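Local coordinates for beta-lactamase/D-alanine Carboxypeptidase (Yersinia pestis, PDB 3RJU), which probably hydrolyses beta-lactam rings or D-alanyl peptide bonds, as a serine hydrolase of the beta-lactamase and penicillin-binding protein family, at residues A[118-123]-A[159-164]; A[155-160]-A[272-277]. All coordinates share one frame; numbering follows the deposited sequence.

Contact 1: A[118-123]-A[159-164]. With CIT (citric acid), chain B.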
loop_
_atom_site.group_PDB
_atom_site.type_symbol
_atom_site.label_atom_id
_atom_site.label_comp_id
_atom_site.label_asym_id
_atom_site.label_seq_id
_atom_site.Cartn_x
_atom_site.Cartn_y
_atom_site.Cartn_z
ATOM N N LEU A 118 -6.100 -6.823 -16.530
ATOM C CA LEU A 118 -5.064 -7.829 -16.305
ATOM C C LEU A 118 -5.415 -8.709 -15.111
ATOM O O LEU A 118 -6.180 -8.303 -14.223
ATOM C CB LEU A 118 -3.703 -7.158 -16.077
ATOM C CG LEU A 118 -3.088 -6.458 -17.284
ATOM C CD1 LEU A 118 -1.864 -5.652 -16.841
ATOM C CD2 LEU A 118 -2.694 -7.475 -18.357
ATOM N N PRO A 119 -4.862 -9.927 -15.074
ATOM C CA PRO A 119 -5.166 -10.781 -13.919
ATOM C C PRO A 119 -4.456 -10.302 -12.655
ATOM O O PRO A 119 -3.556 -9.465 -12.706
ATOM C CB PRO A 119 -4.644 -12.156 -14.343
ATOM C CG PRO A 119 -3.571 -11.848 -15.325
ATOM C CD PRO A 119 -3.972 -10.583 -16.043
ATOM N N ARG A 120 -4.861 -10.862 -11.526
ATOM C CA ARG A 120 -4.331 -10.439 -10.240
ATOM C C ARG A 120 -2.846 -10.796 -10.116
ATOM O O ARG A 120 -2.044 -9.987 -9.645
ATOM C CB ARG A 120 -5.149 -11.072 -9.119
ATOM C CG ARG A 120 -4.616 -10.852 -7.718
ATOM C CD ARG A 120 -5.556 -11.480 -6.707
ATOM N NE ARG A 120 -4.949 -11.420 -5.390
ATOM C CZ ARG A 120 -5.432 -10.750 -4.351
ATOM N NH1 ARG A 120 -6.587 -10.091 -4.434
ATOM N NH2 ARG A 120 -4.751 -10.761 -3.213
ATOM N N GLU A 121 -2.498 -12.018 -10.531
ATOM C CA GLU A 121 -1.103 -12.453 -10.608
ATOM C C GLU A 121 -0.775 -12.968 -12.006
ATOM O O GLU A 121 -1.640 -13.453 -12.726
ATOM C CB GLU A 121 -0.813 -13.577 -9.614
ATOM C CG GLU A 121 -1.073 -13.217 -8.178
ATOM C CD GLU A 121 0.013 -12.377 -7.534
ATOM O OE1 GLU A 121 1.074 -12.135 -8.146
ATOM O OE2 GLU A 121 -0.199 -11.963 -6.384
ATOM N N GLN A 122 0.491 -12.889 -12.386
ATOM C CA GLN A 122 0.917 -13.642 -13.548
ATOM C C GLN A 122 0.600 -15.114 -13.303
ATOM O O GLN A 122 0.943 -15.660 -12.261
ATOM C CB GLN A 122 2.416 -13.475 -13.780
ATOM C CG GLN A 122 2.868 -14.157 -15.065
ATOM C CD GLN A 122 4.319 -13.888 -15.366
ATOM O OE1 GLN A 122 4.820 -12.817 -15.060
ATOM N NE2 GLN A 122 4.998 -14.856 -15.976
ATOM N N PRO A 123 -0.070 -15.767 -14.263
ATOM C CA PRO A 123 -0.356 -17.200 -14.101
ATOM C C PRO A 123 0.895 -18.057 -14.264
ATOM O O PRO A 123 1.917 -17.583 -14.775
ATOM C CB PRO A 123 -1.327 -17.496 -15.245
ATOM C CG PRO A 123 -1.027 -16.439 -16.277
ATOM C CD PRO A 123 -0.624 -15.210 -15.509
ATOM N N TYR A 159 -8.605 -6.309 -8.441
ATOM C CA TYR A 159 -7.369 -5.993 -7.740
ATOM C C TYR A 159 -6.232 -6.799 -8.342
ATOM O O TYR A 159 -6.350 -8.020 -8.519
ATOM C CB TYR A 159 -7.533 -6.376 -6.287
ATOM C CG TYR A 159 -6.400 -5.973 -5.397
ATOM C CD1 TYR A 159 -6.334 -4.678 -4.880
ATOM C CD2 TYR A 159 -5.397 -6.878 -5.050
ATOM C CE1 TYR A 159 -5.311 -4.287 -4.030
ATOM C CE2 TYR A 159 -4.358 -6.498 -4.204
ATOM C CZ TYR A 159 -4.323 -5.204 -3.685
ATOM O OH TYR A 159 -3.318 -4.828 -2.828
ATOM N N SER A 160 -5.124 -6.124 -8.629
ATOM C CA SER A 160 -4.004 -6.781 -9.290
ATOM C C SER A 160 -2.646 -6.373 -8.720
ATOM O O SER A 160 -2.352 -5.182 -8.536
ATOM C CB SER A 160 -4.051 -6.544 -10.806
ATOM O OG SER A 160 -2.926 -7.131 -11.430
ATOM N N ASN A 161 -1.849 -7.387 -8.403
ATOM C CA ASN A 161 -0.439 -7.221 -8.102
ATOM C C ASN A 161 0.385 -7.093 -9.378
ATOM O O ASN A 161 1.199 -6.166 -9.501
ATOM C CB ASN A 161 0.036 -8.383 -7.241
ATOM C CG ASN A 161 -0.619 -8.366 -5.868
ATOM O OD1 ASN A 161 -0.852 -7.297 -5.307
ATOM N ND2 ASN A 161 -0.918 -9.543 -5.321
ATOM N N LEU A 162 0.151 -8.009 -10.319
ATOM C CA LEU A 162 0.830 -7.974 -11.614
ATOM C C LEU A 162 0.791 -6.577 -12.247
ATOM O O LEU A 162 1.821 -6.054 -12.677
ATOM C CB LEU A 162 0.173 -8.962 -12.567
ATOM C CG LEU A 162 0.664 -8.929 -14.009
ATOM C CD1 LEU A 162 2.181 -9.209 -14.053
ATOM C CD2 LEU A 162 -0.125 -9.944 -14.852
ATOM N N ALA A 163 -0.398 -5.985 -12.329
ATOM C CA ALA A 163 -0.542 -4.681 -12.954
ATOM C C ALA A 163 0.308 -3.608 -12.265
ATOM O O ALA A 163 0.864 -2.727 -12.929
ATOM C CB ALA A 163 -2.031 -4.269 -13.003
ATOM N N TYR A 164 0.386 -3.664 -10.932
ATOM C CA TYR A 164 1.163 -2.695 -10.176
ATOM C C TYR A 164 2.678 -2.862 -10.352
ATOM O O TYR A 164 3.420 -1.875 -10.336
ATOM C CB TYR A 164 0.776 -2.696 -8.688
ATOM C CG TYR A 164 -0.051 -1.488 -8.327
ATOM C CD1 TYR A 164 0.559 -0.318 -7.904
ATOM C CD2 TYR A 164 -1.445 -1.502 -8.463
ATOM C CE1 TYR A 164 -0.177 0.811 -7.597
ATOM C CE2 TYR A 164 -2.198 -0.373 -8.163
ATOM C CZ TYR A 164 -1.551 0.782 -7.719
ATOM O OH TYR A 164 -2.270 1.909 -7.413
HETATM C C1 CIT B . -5.518 -10.716 0.680
HETATM O O1 CIT B . -4.798 -11.187 1.597
HETATM O O2 CIT B . -5.761 -11.434 -0.300
HETATM C C2 CIT B . -6.089 -9.320 0.750
HETATM C C3 CIT B . -5.200 -8.346 -0.031
HETATM O O7 CIT B . -5.239 -8.728 -1.427
HETATM C C4 CIT B . -3.753 -8.401 0.467
HETATM C C5 CIT B . -2.858 -7.423 -0.271
HETATM O O3 CIT B . -1.804 -6.996 0.237
HETATM O O4 CIT B . -3.179 -7.031 -1.422
HETATM C C6 CIT B . -5.778 -6.953 0.111
HETATM O O5 CIT B . -5.634 -6.336 1.185
HETATM O O6 CIT B . -6.424 -6.450 -0.852
#
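R120 and N161 meet through their backbones, R120 O with N161 N, and three of the four hydrogen bonds between 118-123 and 159-164 involve one or other of them. The carbonyl oxygen of R120 takes two successive backbone amides at the turn that leads into the helix. L162 N donates to R120 O at 3.0 Å and nearly straight (171°), whereas N161 N reaches the same oxygen in the carbonyl plane, on a lone pair, but with a more bent N-H. S160, ahead of that turn, works in both directions: its OG donates to P119 O (2.7 Å) and accepts from A163 N (2.9 Å), a capping bond. Serine suits this place because one small hydroxyl can do both.

Among the side chains, N161 ND2 gives a short, straight bond to E121 OE2 (2.7 Å), with the carboxylate oxygen in the amide plane but itself approached from above its own plane. The bend of E121 at chi2 (-78°) brings the carboxylate back to N161, although its CB points away from 159-164. N161 OD1 accepts from K65, so the amide spans E121 and the lysine.

L162, branched and apolar, packs beside P119 and the Q122 backbone, its CD2 4.0 Å from P119 CG, and A163 CB packs on CD1 of L118.

At the exposed end, the extended R120 chain carries its guanidinium alongside Y159, whose CD2 lies over one guanidinium face, the two planes 42° apart. R120 NH2 donates to citrate O7 (2.7 Å), and Y159 OH, whose strongest partner is K65, bonds weakly to citrate O4.

S62 and K65 probably form the SxxK motif, and Y159 and N161 the YxN motif, of serine penicillin-recognising enzymes. The contact therefore probably walls the active site, where citrate, probably from the crystallisation liquor and also bonded to S62, marks the likely substrate pocket.

Contact 2: A[155-160]-A[272-277]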
loop_
_atom_site.group_PDB
_atom_site.type_symbol
_atom_site.label_atom_id
_atom_site.label_comp_id
_atom_site.label_asym_id
_atom_site.label_seq_id
_atom_site.Cartn_x
_atom_site.Cartn_y
_atom_site.Cartn_z
ATOM N N VAL A 155 -13.547 -0.703 -17.208
ATOM C CA VAL A 155 -14.879 -1.289 -17.151
ATOM C C VAL A 155 -15.106 -2.111 -15.892
ATOM O O VAL A 155 -16.177 -2.047 -15.285
ATOM C CB VAL A 155 -15.142 -2.139 -18.410
ATOM C CG1 VAL A 155 -16.407 -2.993 -18.282
ATOM C CG2 VAL A 155 -15.247 -1.215 -19.627
ATOM N N LYS A 156 -14.094 -2.883 -15.509
ATOM C CA LYS A 156 -14.154 -3.698 -14.297
ATOM C C LYS A 156 -12.937 -3.416 -13.424
ATOM O O LYS A 156 -11.816 -3.259 -13.933
ATOM C CB LYS A 156 -14.170 -5.193 -14.650
ATOM C CG LYS A 156 -15.421 -5.681 -15.355
ATOM C CD LYS A 156 -15.353 -7.171 -15.629
ATOM C CE LYS A 156 -16.569 -7.645 -16.406
ATOM N NZ LYS A 156 -16.518 -9.131 -16.558
ATOM N N ALA A 157 -13.146 -3.330 -12.111
ATOM C CA ALA A 157 -12.015 -3.321 -11.192
ATOM C C ALA A 157 -11.742 -4.753 -10.779
ATOM O O ALA A 157 -12.659 -5.471 -10.402
ATOM C CB ALA A 157 -12.300 -2.478 -9.963
ATOM N N ALA A 158 -10.478 -5.155 -10.829
ATOM C CA ALA A 158 -10.075 -6.459 -10.330
ATOM C C ALA A 158 -8.701 -6.253 -9.764
ATOM O O ALA A 158 -7.744 -6.017 -10.501
ATOM C CB ALA A 158 -10.055 -7.489 -11.437
ATOM N N TYR A 159 -8.605 -6.309 -8.441
ATOM C CA TYR A 159 -7.369 -5.993 -7.740
ATOM C C TYR A 159 -6.232 -6.799 -8.342
ATOM O O TYR A 159 -6.350 -8.020 -8.519
ATOM C CB TYR A 159 -7.533 -6.376 -6.287
ATOM C CG TYR A 159 -6.400 -5.973 -5.397
ATOM C CD1 TYR A 159 -6.334 -4.678 -4.880
ATOM C CD2 TYR A 159 -5.397 -6.878 -5.050
ATOM C CE1 TYR A 159 -5.311 -4.287 -4.030
ATOM C CE2 TYR A 159 -4.358 -6.498 -4.204
ATOM C CZ TYR A 159 -4.323 -5.204 -3.685
ATOM O OH TYR A 159 -3.318 -4.828 -2.828
ATOM N N SER A 160 -5.124 -6.124 -8.629
ATOM C CA SER A 160 -4.004 -6.781 -9.290
ATOM C C SER A 160 -2.646 -6.373 -8.720
ATOM O O SER A 160 -2.352 -5.182 -8.536
ATOM C CB SER A 160 -4.051 -6.544 -10.806
ATOM O OG SER A 160 -2.926 -7.131 -11.430
ATOM N N LYS A 272 -13.844 -6.472 -8.048
ATOM C CA LYS A 272 -13.390 -7.684 -7.383
ATOM C C LYS A 272 -12.153 -7.362 -6.572
ATOM O O LYS A 272 -11.213 -6.738 -7.078
ATOM C CB LYS A 272 -13.037 -8.762 -8.402
ATOM C CG LYS A 272 -12.487 -10.031 -7.747
ATOM C CD LYS A 272 -11.989 -11.039 -8.759
ATOM C CE LYS A 272 -11.645 -12.333 -8.040
ATOM N NZ LYS A 272 -11.426 -13.443 -8.983
ATOM N N GLY A 273 -12.136 -7.802 -5.316
ATOM C CA GLY A 273 -10.942 -7.658 -4.518
ATOM C C GLY A 273 -10.740 -6.299 -3.877
ATOM O O GLY A 273 -9.671 -6.057 -3.324
HETATM N N MSE A 274 -11.749 -5.429 -3.936
HETATM C CA MSE A 274 -11.594 -4.043 -3.480
HETATM C C MSE A 274 -12.188 -3.765 -2.109
HETATM O O MSE A 274 -11.993 -2.672 -1.576
HETATM C CB MSE A 274 -12.245 -3.057 -4.467
HETATM C CG MSE A 274 -11.751 -3.160 -5.918
HETATM SE SE MSE A 274 -9.811 -3.204 -6.145
HETATM C CE MSE A 274 -9.326 -1.590 -5.124
ATOM N N ASP A 275 -12.911 -4.739 -1.554
ATOM C CA ASP A 275 -13.758 -4.472 -0.395
ATOM C C ASP A 275 -13.246 -5.083 0.917
ATOM O O ASP A 275 -14.028 -5.358 1.843
ATOM C CB ASP A 275 -15.175 -4.940 -0.687
ATOM C CG ASP A 275 -15.762 -4.278 -1.929
ATOM O OD1 ASP A 275 -15.550 -3.057 -2.123
ATOM O OD2 ASP A 275 -16.420 -4.993 -2.723
ATOM N N VAL A 276 -11.932 -5.274 0.998
ATOM C CA VAL A 276 -11.336 -5.994 2.127
ATOM C C VAL A 276 -11.618 -5.326 3.482
ATOM O O VAL A 276 -11.860 -6.013 4.476
ATOM C CB VAL A 276 -9.821 -6.208 1.895
ATOM C CG1 VAL A 276 -9.130 -6.841 3.134
ATOM C CG2 VAL A 276 -9.607 -7.052 0.627
ATOM N N ALA A 277 -11.602 -3.995 3.516
ATOM C CA ALA A 277 -11.819 -3.270 4.764
ATOM C C ALA A 277 -13.225 -2.664 4.828
ATOM O O ALA A 277 -13.537 -1.892 5.735
ATOM C CB ALA A 277 -10.774 -2.188 4.923
#
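A157 and Y159 bracket K272 with two backbone hydrogen bonds, pairing the ends of strands 156-158 and 270-272 in parallel. K272 N donates to A157 O (2.8 Å), and K272 O accepts from Y159 N (3.0 Å, 166°). A158 is the bridge partner of K272, and its CA lies close to K272 O in a CA-H...O contact. The methyl of A158 and the CB of K272 share one face of this small sheet, from which the extended lysine chain leads away.

Beyond the bridge the contact is made by side chains. In M274, a selenomethionine here, the bend at chi2 (-48°) brings SE to the edge of the Y159 ring, 5.3 Å from its centroid: a Met-aromatic contact. SE also lies 3.9 Å from Y159 CB, while CG of M274 packs on the small CB of A157. G273 has the positive phi that glycine adopts easily, and without a CB it lets Y159 CB pack close to its backbone.

The contact joins the small parallel sheet to Y159 of the probable active site and, through L283 of strand 282-284, on which A157 and M274 both rest, to the large antiparallel sheet. H114 touches M274 and stacks on Y159, and the chain beyond S160 enters helix 162-175.

In the fold
From the N terminus, the chain passes helix 108-113 and enters 118-123. It then runs through helix 137-144 and strand 156-158 before 159-164 returns to it, so contact 1 closes a loop of 35 residues. Contact 2 starts from the residues that finish contact 1: from 155-160 the chain makes a much longer excursion, through helix 162-175 and several others, until 272-277 comes back beside it. The two loops thus follow one another, overlapping at Y159 and S160, with centres about 11 Å apart. Through this shared stretch, the helical part of the fold is tied to the small parallel sheet and the region beside strand 282-284.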